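Local coordinates for translation initiation factor eIF2b-like protein (PDB 4ZEM) that forms the beta subunit of eIF2B, the heterodecameric complex that probably acts as the guanine nucleotide exchange factor for eIF2 in translation initiation, at residues I251-S255 with N256-A260; V359-N363 with L364-T368; D378-I382 with E383-F387. All coordinates share one frame; numbering follows the deposited sequence.

Contact 1. Residues I251-S255 with N256-A260; sequences INLAS and NGLMA
L253 and L258 make the apolar part of this local contact. The CD1 methyl of L253 lies 3.8 Å from CD1 of L258, and the two side chains cross at about a right angle. L253 CD1 also comes within 4.0 Å of L258 CA, so it meets the root of the other leucine as well as one branch. CG of L258 stands anti to the backbone N (chi1 -178°). From there the buried side chain also packs on A222 of strand 218-222 and A290 of helix 287-296. L253 has further neighbours in I220 and Y261.

The setting is a Rossmann-like fold. Strand 249-252 is the outermost strand on one side of the mixed sheet, next to the parallel strand 218-222, where I251 bonds through its backbone to V219 and L221. The chain then turns into the short helix 258-261 and goes back across the sheet to strand 267-271, beyond strands 218-222 and 194-198.

The backbone also meets across the bend. A254 O lies 3.4 Å from G257 N and 3.7 Å from L258 N.

At the exposed bend the side chains of A254, S255 and N256 come close. The CB methyl of A254 lies 4.1 Å from both OD1 and ND2 of N256, so it meets the amide group rather than one end of it. S255 OG sits 3.0 Å from N256 N.

Contact 2. Residues V359-N363 with L364-T368; sequences VYLTN and LGPQT
The ring of Y360 meets Q367 O at its edge, near the ring plane, with CD1 3.5 Å from that oxygen. The carbonyl carbon of T368 comes up obliquely to the same ring. R369 and L372 pack on the Y360 side chain, and its OH bonds to G279 O. The second ring, of P366, lies on the other side of the hairpin. There V359 CG1 touches P366 CB at 3.7 Å, the two side chains pointing the same way, and L361 CD1 touches P366 CD, also at 3.7 Å.

The backbones are paired at both ends. Y360 N gives a nearly straight bond to Q367 O (2.8 Å, 176°), and Q367 N returns one to Y360 O. T362 and G365 form the next hydrogen-bonded pair.

T362 also acts through its side chain. OG1 sits between the backbone N and the carbonyl carbon (chi1 75°), and from there it donates to G365 O at 2.9 Å, in the carbonyl plane on a lone pair. T362 N reaches the same oxygen at 3.0 Å from above that plane. Q367 NE2 adds a weak bond. OG1 in turn accepts a weak bond from L364 N. A valine here would probably leave G365 O without its in-plane donor and L364 N without this acceptor.

G365 has a positive phi (123°), and a CB there would clash with P366 CD. The whole is a tight antiparallel beta hairpin closed by a type I turn, T362 to G365, at the edge of the Rossmann-like sheet.

Contact 3. Residues D378-I382 with E383-F387; sequences DHYKI and EDIGF
I385 holds CG1 between its backbone N and carbonyl carbon (chi1 72°), which sets CG1 3.5 Å from I382 O and sends CG2 toward Y380. CG2 then touches Y380 CB at 3.9 Å and approaches the tyrosine ring obliquely. In E383 the chain bends at chi2 (84°). This folds the carboxylate back along the turn, and OE1 comes to 3.3 Å from I382 CG2.

Both acids also touch the root of K381. D384 lies alongside it, the two side chains pointing the same way, and its OD2 is 3.4 Å from K381 CB. E383 OE1 approaches the same CB at 3.5 Å. The lysine chain bends away beyond this point, so the acids meet its root and not its ammonium group. K381 NZ is 6.5 Å from D384 OD2 and makes its salt bridge with D102. D384 OD1 is paired with R101 NE. The charges of K381 and D384 thus have separate partners, both on helix 88-104.

These residues form the tight turn that follows helix 372-379, Y380 being the first to leave helical backbone angles. The turn sets the C-terminal tail against helix 88-104 of the N-terminal helical part of the chain. R94 of that helix bonds to D384 O and F387 O and makes a cation-pi contact with the F387 ring.

Inside the turn, K381 O is the main acceptor. D384 N donates to it at 3.0 Å. I385 N has two weak bonds, one to K381 O and one to I382 O, both at 3.4 Å. The OH of Y380 bonds to F310 O, and P312 packs against both Y380 and I385.

In the fold
Contacts 1 and 2 lie at the two edges of the same mixed sheet, with centres 28 Å apart. Contact 1 is a surface bend beside a parallel strand and depends mainly on one leucine pair. Contact 2 is partly buried and nearer the centre of the chain. It adds an antiparallel strand and is held mostly by hydrogen bonds. Contact 3, also partly buried, lies outside the sheet, 42 Å from contact 1 between centres. Its bonds to the rest of the chain include the salt bridges of K381 and D384 with helix 88-104. Contacts 2 and 3 follow closely in the chain and touch, L364 CD1 packing 4.2 Å from H379 CE1. Both also meet V307 and F310.

Contact 1. Residues I251-S255 with N256-A260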
ATOM      1  N   ILE A 251      -8.538 -23.206 -13.839  1.00 36.42           N
ATOM      2  CA  ILE A 251      -7.938 -23.540 -15.113  1.00 37.52           C
ATOM      3  C   ILE A 251      -6.487 -23.091 -15.154  1.00 38.18           C
ATOM      4  O   ILE A 251      -6.161 -21.976 -14.761  1.00 49.01           O
ATOM      5  CB  ILE A 251      -8.725 -22.894 -16.273  1.00 39.80           C
ATOM      6  CG1 ILE A 251     -10.136 -23.495 -16.332  1.00 38.90           C
ATOM      7  CG2 ILE A 251      -7.990 -23.077 -17.598  1.00 36.26           C
ATOM      8  CD1 ILE A 251     -11.042 -22.910 -17.409  1.00 34.95           C
ATOM      9  N   ASN A 252      -5.612 -23.988 -15.586  1.00 45.57           N
ATOM     10  CA  ASN A 252      -4.219 -23.641 -15.824  1.00 47.60           C
ATOM     11  C   ASN A 252      -3.999 -23.451 -17.312  1.00 46.85           C
ATOM     12  O   ASN A 252      -4.344 -24.318 -18.112  1.00 56.13           O
ATOM     13  CB  ASN A 252      -3.274 -24.709 -15.272  1.00 55.14           C
ATOM     14  CG  ASN A 252      -2.970 -24.508 -13.803  1.00 70.93           C
ATOM     15  OD1 ASN A 252      -2.656 -23.398 -13.367  1.00 80.72           O
ATOM     16  ND2 ASN A 252      -3.074 -25.580 -13.026  1.00 78.64           N
ATOM     17  N   LEU A 253      -3.422 -22.315 -17.670  1.00 57.80           N
ATOM     18  CA  LEU A 253      -3.168 -21.965 -19.056  1.00 57.38           C
ATOM     19  C   LEU A 253      -1.729 -22.136 -19.479  1.00 62.84           C
ATOM     20  O   LEU A 253      -0.813 -21.832 -18.727  1.00 82.59           O
ATOM     21  CB  LEU A 253      -3.541 -20.511 -19.297  1.00 58.40           C
ATOM     22  CG  LEU A 253      -4.916 -20.225 -19.866  1.00 60.33           C
ATOM     23  CD1 LEU A 253      -4.935 -18.790 -20.357  1.00 59.24           C
ATOM     24  CD2 LEU A 253      -5.188 -21.181 -21.010  1.00 64.07           C
ATOM     25  N   ALA A 254      -1.536 -22.626 -20.695  1.00 53.32           N
ATOM     26  CA  ALA A 254      -0.205 -22.793 -21.242  1.00 71.42           C
ATOM     27  C   ALA A 254       0.340 -21.388 -21.472  1.00 85.40           C
ATOM     28  O   ALA A 254      -0.423 -20.449 -21.675  1.00 73.36           O
ATOM     29  CB  ALA A 254      -0.256 -23.570 -22.541  1.00 59.54           C
ATOM     30  N   SER A 255       1.657 -21.237 -21.429  1.00102.67           N
ATOM     31  CA  SER A 255       2.270 -19.927 -21.609  1.00102.75           C
ATOM     32  C   SER A 255       1.972 -19.326 -22.976  1.00 92.85           C
ATOM     33  O   SER A 255       1.668 -18.146 -23.087  1.00 90.99           O
ATOM     34  CB  SER A 255       3.780 -20.050 -21.436  1.00102.47           C
ATOM     35  OG  SER A 255       4.285 -21.084 -22.261  1.00 99.80           O
ATOM     36  N   ASN A 256       2.058 -20.146 -24.013  1.00 83.57           N
ATOM     37  CA  ASN A 256       1.791 -19.700 -25.372  1.00 84.79           C
ATOM     38  C   ASN A 256       0.351 -19.268 -25.621  1.00 85.28           C
ATOM     39  O   ASN A 256       0.089 -18.323 -26.356  1.00100.01           O
ATOM     40  CB  ASN A 256       2.216 -20.765 -26.384  1.00 93.22           C
ATOM     41  CG  ASN A 256       1.505 -22.090 -26.180  1.00109.80           C
ATOM     42  OD1 ASN A 256       0.297 -22.199 -26.379  1.00113.61           O
ATOM     43  ND2 ASN A 256       2.261 -23.111 -25.804  1.00117.07           N
ATOM     44  N   GLY A 257      -0.577 -19.987 -25.009  1.00 77.92           N
ATOM     45  CA  GLY A 257      -2.001 -19.764 -25.171  1.00 72.58           C
ATOM     46  C   GLY A 257      -2.717 -18.569 -24.571  1.00 64.84           C
ATOM     47  O   GLY A 257      -3.885 -18.350 -24.869  1.00 63.93           O
ATOM     48  N   LEU A 258      -2.060 -17.816 -23.703  1.00 65.02           N
ATOM     49  CA  LEU A 258      -2.740 -16.705 -23.041  1.00 62.85           C
ATOM     50  C   LEU A 258      -3.504 -15.840 -24.037  1.00 66.32           C
ATOM     51  O   LEU A 258      -4.660 -15.500 -23.813  1.00 71.57           O
ATOM     52  CB  LEU A 258      -1.755 -15.828 -22.274  1.00 65.27           C
ATOM     53  CG  LEU A 258      -2.442 -14.684 -21.522  1.00 60.83           C
ATOM     54  CD1 LEU A 258      -3.616 -15.218 -20.704  1.00 52.52           C
ATOM     55  CD2 LEU A 258      -1.471 -13.929 -20.623  1.00 54.40           C
ATOM     56  N   MET A 259      -2.865 -15.525 -25.156  1.00 72.37           N
ATOM     57  CA  MET A 259      -3.448 -14.612 -26.126  1.00 79.85           C
ATOM     58  C   MET A 259      -4.641 -15.249 -26.823  1.00 76.11           C
ATOM     59  O   MET A 259      -5.639 -14.589 -27.105  1.00 77.34           O
ATOM     60  CB  MET A 259      -2.393 -14.214 -27.158  1.00 89.27           C
ATOM     61  CG  MET A 259      -2.534 -12.815 -27.699  1.00 93.62           C
ATOM     62  SD  MET A 259      -2.313 -11.607 -26.384  1.00132.48           S
ATOM     63  CE  MET A 259      -0.784 -12.178 -25.651  1.00 74.73           C
ATOM     64  N   ALA A 260      -4.535 -16.545 -27.081  1.00 73.72           N
ATOM     65  CA  ALA A 260      -5.614 -17.301 -27.700  1.00 68.90           C
ATOM     66  C   ALA A 260      -6.829 -17.445 -26.780  1.00 71.05           C
ATOM     67  O   ALA A 260      -7.964 -17.465 -27.248  1.00 79.26           O
ATOM     68  CB  ALA A 260      -5.114 -18.671 -28.133  1.00 64.15           C
TER

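Contact 2. Residues V359-N363 with L364-T368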
ATOM      1  N   VAL A 359     -11.192  -0.607 -14.000  1.00 42.30           N
ATOM      2  CA  VAL A 359     -11.610  -0.380 -12.627  1.00 43.24           C
ATOM      3  C   VAL A 359     -10.426  -0.426 -11.664  1.00 45.06           C
ATOM      4  O   VAL A 359      -9.558  -1.292 -11.781  1.00 40.48           O
ATOM      5  CB  VAL A 359     -12.650  -1.428 -12.172  1.00 41.17           C
ATOM      6  CG1 VAL A 359     -13.038  -1.203 -10.718  1.00 38.63           C
ATOM      7  CG2 VAL A 359     -13.871  -1.395 -13.062  1.00 32.69           C
ATOM      8  N   TYR A 360     -10.391   0.521 -10.730  1.00 35.69           N
ATOM      9  CA  TYR A 360      -9.448   0.476  -9.623  1.00 39.65           C
ATOM     10  C   TYR A 360     -10.259   0.044  -8.422  1.00 41.75           C
ATOM     11  O   TYR A 360     -11.089   0.800  -7.917  1.00 44.10           O
ATOM     12  CB  TYR A 360      -8.792   1.834  -9.368  1.00 33.83           C
ATOM     13  CG  TYR A 360      -8.133   2.409 -10.590  1.00 43.14           C
ATOM     14  CD1 TYR A 360      -8.867   3.148 -11.513  1.00 32.86           C
ATOM     15  CD2 TYR A 360      -6.785   2.193 -10.840  1.00 32.46           C
ATOM     16  CE1 TYR A 360      -8.278   3.663 -12.641  1.00 35.15           C
ATOM     17  CE2 TYR A 360      -6.185   2.705 -11.970  1.00 35.01           C
ATOM     18  CZ  TYR A 360      -6.934   3.443 -12.865  1.00 35.20           C
ATOM     19  OH  TYR A 360      -6.342   3.959 -13.992  1.00 40.34           O
ATOM     20  N   LEU A 361     -10.042  -1.179  -7.971  1.00 34.78           N
ATOM     21  CA  LEU A 361     -10.838  -1.687  -6.873  1.00 39.60           C
ATOM     22  C   LEU A 361     -10.070  -1.506  -5.571  1.00 36.72           C
ATOM     23  O   LEU A 361      -9.044  -2.148  -5.338  1.00 39.17           O
ATOM     24  CB  LEU A 361     -11.219  -3.152  -7.116  1.00 38.61           C
ATOM     25  CG  LEU A 361     -12.125  -3.804  -6.071  1.00 46.67           C
ATOM     26  CD1 LEU A 361     -13.284  -2.909  -5.758  1.00 40.56           C
ATOM     27  CD2 LEU A 361     -12.639  -5.123  -6.594  1.00 60.38           C
ATOM     28  N   THR A 362     -10.596  -0.633  -4.720  1.00 34.33           N
ATOM     29  CA  THR A 362      -9.901  -0.214  -3.508  1.00 35.89           C
ATOM     30  C   THR A 362     -10.682  -0.583  -2.252  1.00 34.65           C
ATOM     31  O   THR A 362     -11.819  -1.041  -2.331  1.00 37.96           O
ATOM     32  CB  THR A 362      -9.662   1.317  -3.507  1.00 40.37           C
ATOM     33  OG1 THR A 362     -10.897   1.993  -3.225  1.00 35.26           O
ATOM     34  CG2 THR A 362      -9.144   1.781  -4.855  1.00 28.75           C
ATOM     35  N   ASN A 363     -10.074  -0.362  -1.094  1.00 33.70           N
ATOM     36  CA  ASN A 363     -10.750  -0.581   0.182  1.00 41.76           C
ATOM     37  C   ASN A 363     -12.003   0.284   0.316  1.00 38.70           C
ATOM     38  O   ASN A 363     -12.900  -0.022   1.101  1.00 44.61           O
ATOM     39  CB  ASN A 363      -9.805  -0.308   1.348  1.00 38.65           C
ATOM     40  CG  ASN A 363      -8.898   0.874   1.095  1.00 41.09           C
ATOM     41  OD1 ASN A 363      -8.128   0.889   0.132  1.00 50.20           O
ATOM     42  ND2 ASN A 363      -9.026   1.901   1.925  1.00 40.95           N
ATOM     43  N   LEU A 364     -12.018   1.397  -0.410  1.00 33.53           N
ATOM     44  CA  LEU A 364     -13.177   2.286  -0.502  1.00 38.61           C
ATOM     45  C   LEU A 364     -14.220   1.811  -1.530  1.00 35.89           C
ATOM     46  O   LEU A 364     -15.332   2.326  -1.579  1.00 46.38           O
ATOM     47  CB  LEU A 364     -12.712   3.702  -0.842  1.00 45.28           C
ATOM     48  CG  LEU A 364     -11.671   4.260   0.128  1.00 50.00           C
ATOM     49  CD1 LEU A 364     -11.245   5.668  -0.270  1.00 53.11           C
ATOM     50  CD2 LEU A 364     -12.221   4.229   1.549  1.00 36.68           C
ATOM     51  N   GLY A 365     -13.832   0.880  -2.392  1.00 37.67           N
ATOM     52  CA  GLY A 365     -14.731   0.359  -3.405  1.00 35.24           C
ATOM     53  C   GLY A 365     -14.146   0.536  -4.796  1.00 41.81           C
ATOM     54  O   GLY A 365     -13.055   1.094  -4.954  1.00 39.54           O
ATOM     55  N   PRO A 366     -14.875   0.079  -5.822  1.00 44.82           N
ATOM     56  CA  PRO A 366     -14.404   0.228  -7.203  1.00 45.20           C
ATOM     57  C   PRO A 366     -14.412   1.692  -7.636  1.00 38.49           C
ATOM     58  O   PRO A 366     -15.326   2.432  -7.274  1.00 47.91           O
ATOM     59  CB  PRO A 366     -15.408  -0.610  -8.000  1.00 43.97           C
ATOM     60  CG  PRO A 366     -16.653  -0.552  -7.174  1.00 36.41           C
ATOM     61  CD  PRO A 366     -16.168  -0.625  -5.759  1.00 40.14           C
ATOM     62  N   GLN A 367     -13.382   2.107  -8.368  1.00 40.62           N
ATOM     63  CA  GLN A 367     -13.235   3.505  -8.783  1.00 36.96           C
ATOM     64  C   GLN A 367     -12.838   3.593 -10.249  1.00 35.42           C
ATOM     65  O   GLN A 367     -12.234   2.661 -10.788  1.00 45.12           O
ATOM     66  CB  GLN A 367     -12.181   4.227  -7.930  1.00 33.26           C
ATOM     67  CG  GLN A 367     -12.288   3.973  -6.432  1.00 37.88           C
ATOM     68  CD  GLN A 367     -13.346   4.817  -5.755  1.00 45.02           C
ATOM     69  OE1 GLN A 367     -13.698   5.897  -6.231  1.00 49.33           O
ATOM     70  NE2 GLN A 367     -13.870   4.319  -4.641  1.00 52.15           N
ATOM     71  N   THR A 368     -13.187   4.706 -10.894  1.00 38.73           N
ATOM     72  CA  THR A 368     -12.678   5.002 -12.233  1.00 40.95           C
ATOM     73  C   THR A 368     -11.488   5.954 -12.110  1.00 45.96           C
ATOM     74  O   THR A 368     -11.222   6.483 -11.030  1.00 45.34           O
ATOM     75  CB  THR A 368     -13.748   5.637 -13.129  1.00 46.61           C
ATOM     76  OG1 THR A 368     -14.074   6.942 -12.635  1.00 52.95           O
ATOM     77  CG2 THR A 368     -15.001   4.773 -13.162  1.00 51.16           C
TER

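Contact 3. Residues D378-I382 with E383-F387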
ATOM      1  N   ASP A 378      -7.778  13.539  -0.581  1.00 49.70           N
ATOM      2  CA  ASP A 378      -8.252  13.109   0.735  1.00 53.06           C
ATOM      3  C   ASP A 378      -7.149  12.557   1.650  1.00 52.06           C
ATOM      4  O   ASP A 378      -7.240  12.673   2.869  1.00 59.69           O
ATOM      5  CB  ASP A 378      -9.355  12.056   0.582  1.00 62.22           C
ATOM      6  CG  ASP A 378     -10.695  12.657   0.194  1.00 67.73           C
ATOM      7  OD1 ASP A 378     -10.878  13.884   0.356  1.00 73.59           O
ATOM      8  OD2 ASP A 378     -11.569  11.894  -0.268  1.00 70.85           O
ATOM      9  N   HIS A 379      -6.137  11.918   1.072  1.00 44.72           N
ATOM     10  CA  HIS A 379      -5.119  11.248   1.879  1.00 49.78           C
ATOM     11  C   HIS A 379      -3.746  11.932   1.912  1.00 50.76           C
ATOM     12  O   HIS A 379      -2.926  11.631   2.778  1.00 48.51           O
ATOM     13  CB  HIS A 379      -4.969   9.803   1.400  1.00 46.26           C
ATOM     14  CG  HIS A 379      -6.218   8.995   1.563  1.00 45.63           C
ATOM     15  ND1 HIS A 379      -7.275   9.076   0.684  1.00 43.58           N
ATOM     16  CD2 HIS A 379      -6.592   8.119   2.525  1.00 51.49           C
ATOM     17  CE1 HIS A 379      -8.242   8.271   1.088  1.00 54.56           C
ATOM     18  NE2 HIS A 379      -7.855   7.679   2.203  1.00 61.83           N
ATOM     19  N   TYR A 380      -3.492  12.853   0.987  1.00 49.06           N
ATOM     20  CA  TYR A 380      -2.197  13.526   0.944  1.00 43.45           C
ATOM     21  C   TYR A 380      -2.288  15.059   0.994  1.00 46.02           C
ATOM     22  O   TYR A 380      -3.253  15.660   0.522  1.00 72.43           O
ATOM     23  CB  TYR A 380      -1.440  13.109  -0.321  1.00 42.79           C
ATOM     24  CG  TYR A 380      -1.046  11.651  -0.366  1.00 40.92           C
ATOM     25  CD1 TYR A 380      -0.019  11.161   0.428  1.00 41.28           C
ATOM     26  CD2 TYR A 380      -1.728  10.754  -1.186  1.00 49.80           C
ATOM     27  CE1 TYR A 380       0.337   9.821   0.389  1.00 55.76           C
ATOM     28  CE2 TYR A 380      -1.384   9.412  -1.232  1.00 37.70           C
ATOM     29  CZ  TYR A 380      -0.350   8.950  -0.444  1.00 51.77           C
ATOM     30  OH  TYR A 380      -0.005   7.618  -0.486  1.00 45.18           O
ATOM     31  N   LYS A 381      -1.261  15.668   1.581  1.00 49.88           N
ATOM     32  CA  LYS A 381      -1.075  17.121   1.622  1.00 50.84           C
ATOM     33  C   LYS A 381      -0.079  17.543   0.562  1.00 62.76           C
ATOM     34  O   LYS A 381       0.924  16.868   0.344  1.00 64.34           O
ATOM     35  CB  LYS A 381      -0.590  17.598   2.996  1.00 52.83           C
ATOM     36  CG  LYS A 381      -1.685  17.832   4.009  1.00 56.97           C
ATOM     37  CD  LYS A 381      -2.404  16.566   4.372  1.00 77.64           C
ATOM     38  CE  LYS A 381      -3.520  16.835   5.354  1.00 87.03           C
ATOM     39  NZ  LYS A 381      -4.252  15.576   5.681  1.00 88.25           N
ATOM     40  N   ILE A 382      -0.349  18.672  -0.080  1.00 60.01           N
ATOM     41  CA  ILE A 382       0.507  19.152  -1.153  1.00 67.91           C
ATOM     42  C   ILE A 382       1.952  19.371  -0.674  1.00 57.29           C
ATOM     43  O   ILE A 382       2.892  19.205  -1.448  1.00 63.92           O
ATOM     44  CB  ILE A 382      -0.061  20.452  -1.776  1.00 69.51           C
ATOM     45  CG1 ILE A 382       0.683  20.797  -3.066  1.00 78.95           C
ATOM     46  CG2 ILE A 382      -0.012  21.606  -0.786  1.00 61.01           C
ATOM     47  CD1 ILE A 382       0.177  22.048  -3.744  1.00 93.30           C
ATOM     48  N   GLU A 383       2.129  19.720   0.600  1.00 58.42           N
ATOM     49  CA  GLU A 383       3.468  19.930   1.156  1.00 60.36           C
ATOM     50  C   GLU A 383       4.291  18.645   1.220  1.00 69.88           C
ATOM     51  O   GLU A 383       5.519  18.680   1.138  1.00 71.24           O
ATOM     52  CB  GLU A 383       3.400  20.554   2.557  1.00 62.21           C
ATOM     53  CG  GLU A 383       2.706  21.912   2.640  1.00 64.86           C
ATOM     54  CD  GLU A 383       1.195  21.818   2.759  1.00 85.46           C
ATOM     55  OE1 GLU A 383       0.605  20.791   2.343  1.00 81.62           O
ATOM     56  OE2 GLU A 383       0.597  22.789   3.269  1.00 88.73           O
ATOM     57  N   ASP A 384       3.608  17.520   1.390  1.00 65.31           N
ATOM     58  CA  ASP A 384       4.256  16.220   1.560  1.00 61.82           C
ATOM     59  C   ASP A 384       4.543  15.498   0.248  1.00 60.83           C
ATOM     60  O   ASP A 384       5.167  14.435   0.246  1.00 60.83           O
ATOM     61  CB  ASP A 384       3.422  15.336   2.480  1.00 57.50           C
ATOM     62  CG  ASP A 384       3.195  15.976   3.836  1.00 74.70           C
ATOM     63  OD1 ASP A 384       4.168  16.509   4.413  1.00 81.79           O
ATOM     64  OD2 ASP A 384       2.048  15.949   4.326  1.00 85.52           O
ATOM     65  N   ILE A 385       4.021  16.018  -0.856  1.00 61.33           N
ATOM     66  CA  ILE A 385       4.218  15.367  -2.145  1.00 58.31           C
ATOM     67  C   ILE A 385       5.029  16.250  -3.091  1.00 63.66           C
ATOM     68  O   ILE A 385       5.294  17.412  -2.790  1.00 75.36           O
ATOM     69  CB  ILE A 385       2.872  15.014  -2.799  1.00 58.37           C
ATOM     70  CG1 ILE A 385       2.161  16.271  -3.297  1.00 60.24           C
ATOM     71  CG2 ILE A 385       1.995  14.244  -1.814  1.00 47.38           C
ATOM     72  CD1 ILE A 385       0.824  15.985  -3.938  1.00 49.66           C
ATOM     73  N   GLY A 386       5.411  15.699  -4.238  1.00 64.67           N
ATOM     74  CA  GLY A 386       6.096  16.468  -5.263  1.00 57.92           C
ATOM     75  C   GLY A 386       7.603  16.517  -5.122  1.00 60.45           C
ATOM     76  O   GLY A 386       8.282  17.277  -5.808  1.00 77.76           O
ATOM     77  N   PHE A 387       8.132  15.708  -4.218  1.00 59.40           N
ATOM     78  CA  PHE A 387       9.573  15.648  -3.999  1.00 75.33           C
ATOM     79  C   PHE A 387       9.917  14.225  -3.616  1.00 63.02           C
ATOM     80  O   PHE A 387       9.123  13.543  -2.963  1.00 57.23           O
ATOM     81  CB  PHE A 387      10.025  16.643  -2.916  1.00 64.03           C
ATOM     82  CG  PHE A 387       9.513  16.317  -1.541  1.00 64.33           C
ATOM     83  CD1 PHE A 387       8.270  16.780  -1.128  1.00 60.50           C
ATOM     84  CD2 PHE A 387      10.261  15.544  -0.666  1.00 61.98           C
ATOM     85  CE1 PHE A 387       7.781  16.480   0.127  1.00 59.06           C
ATOM     86  CE2 PHE A 387       9.777  15.240   0.595  1.00 68.33           C
ATOM     87  CZ  PHE A 387       8.534  15.710   0.992  1.00 65.21           C
TER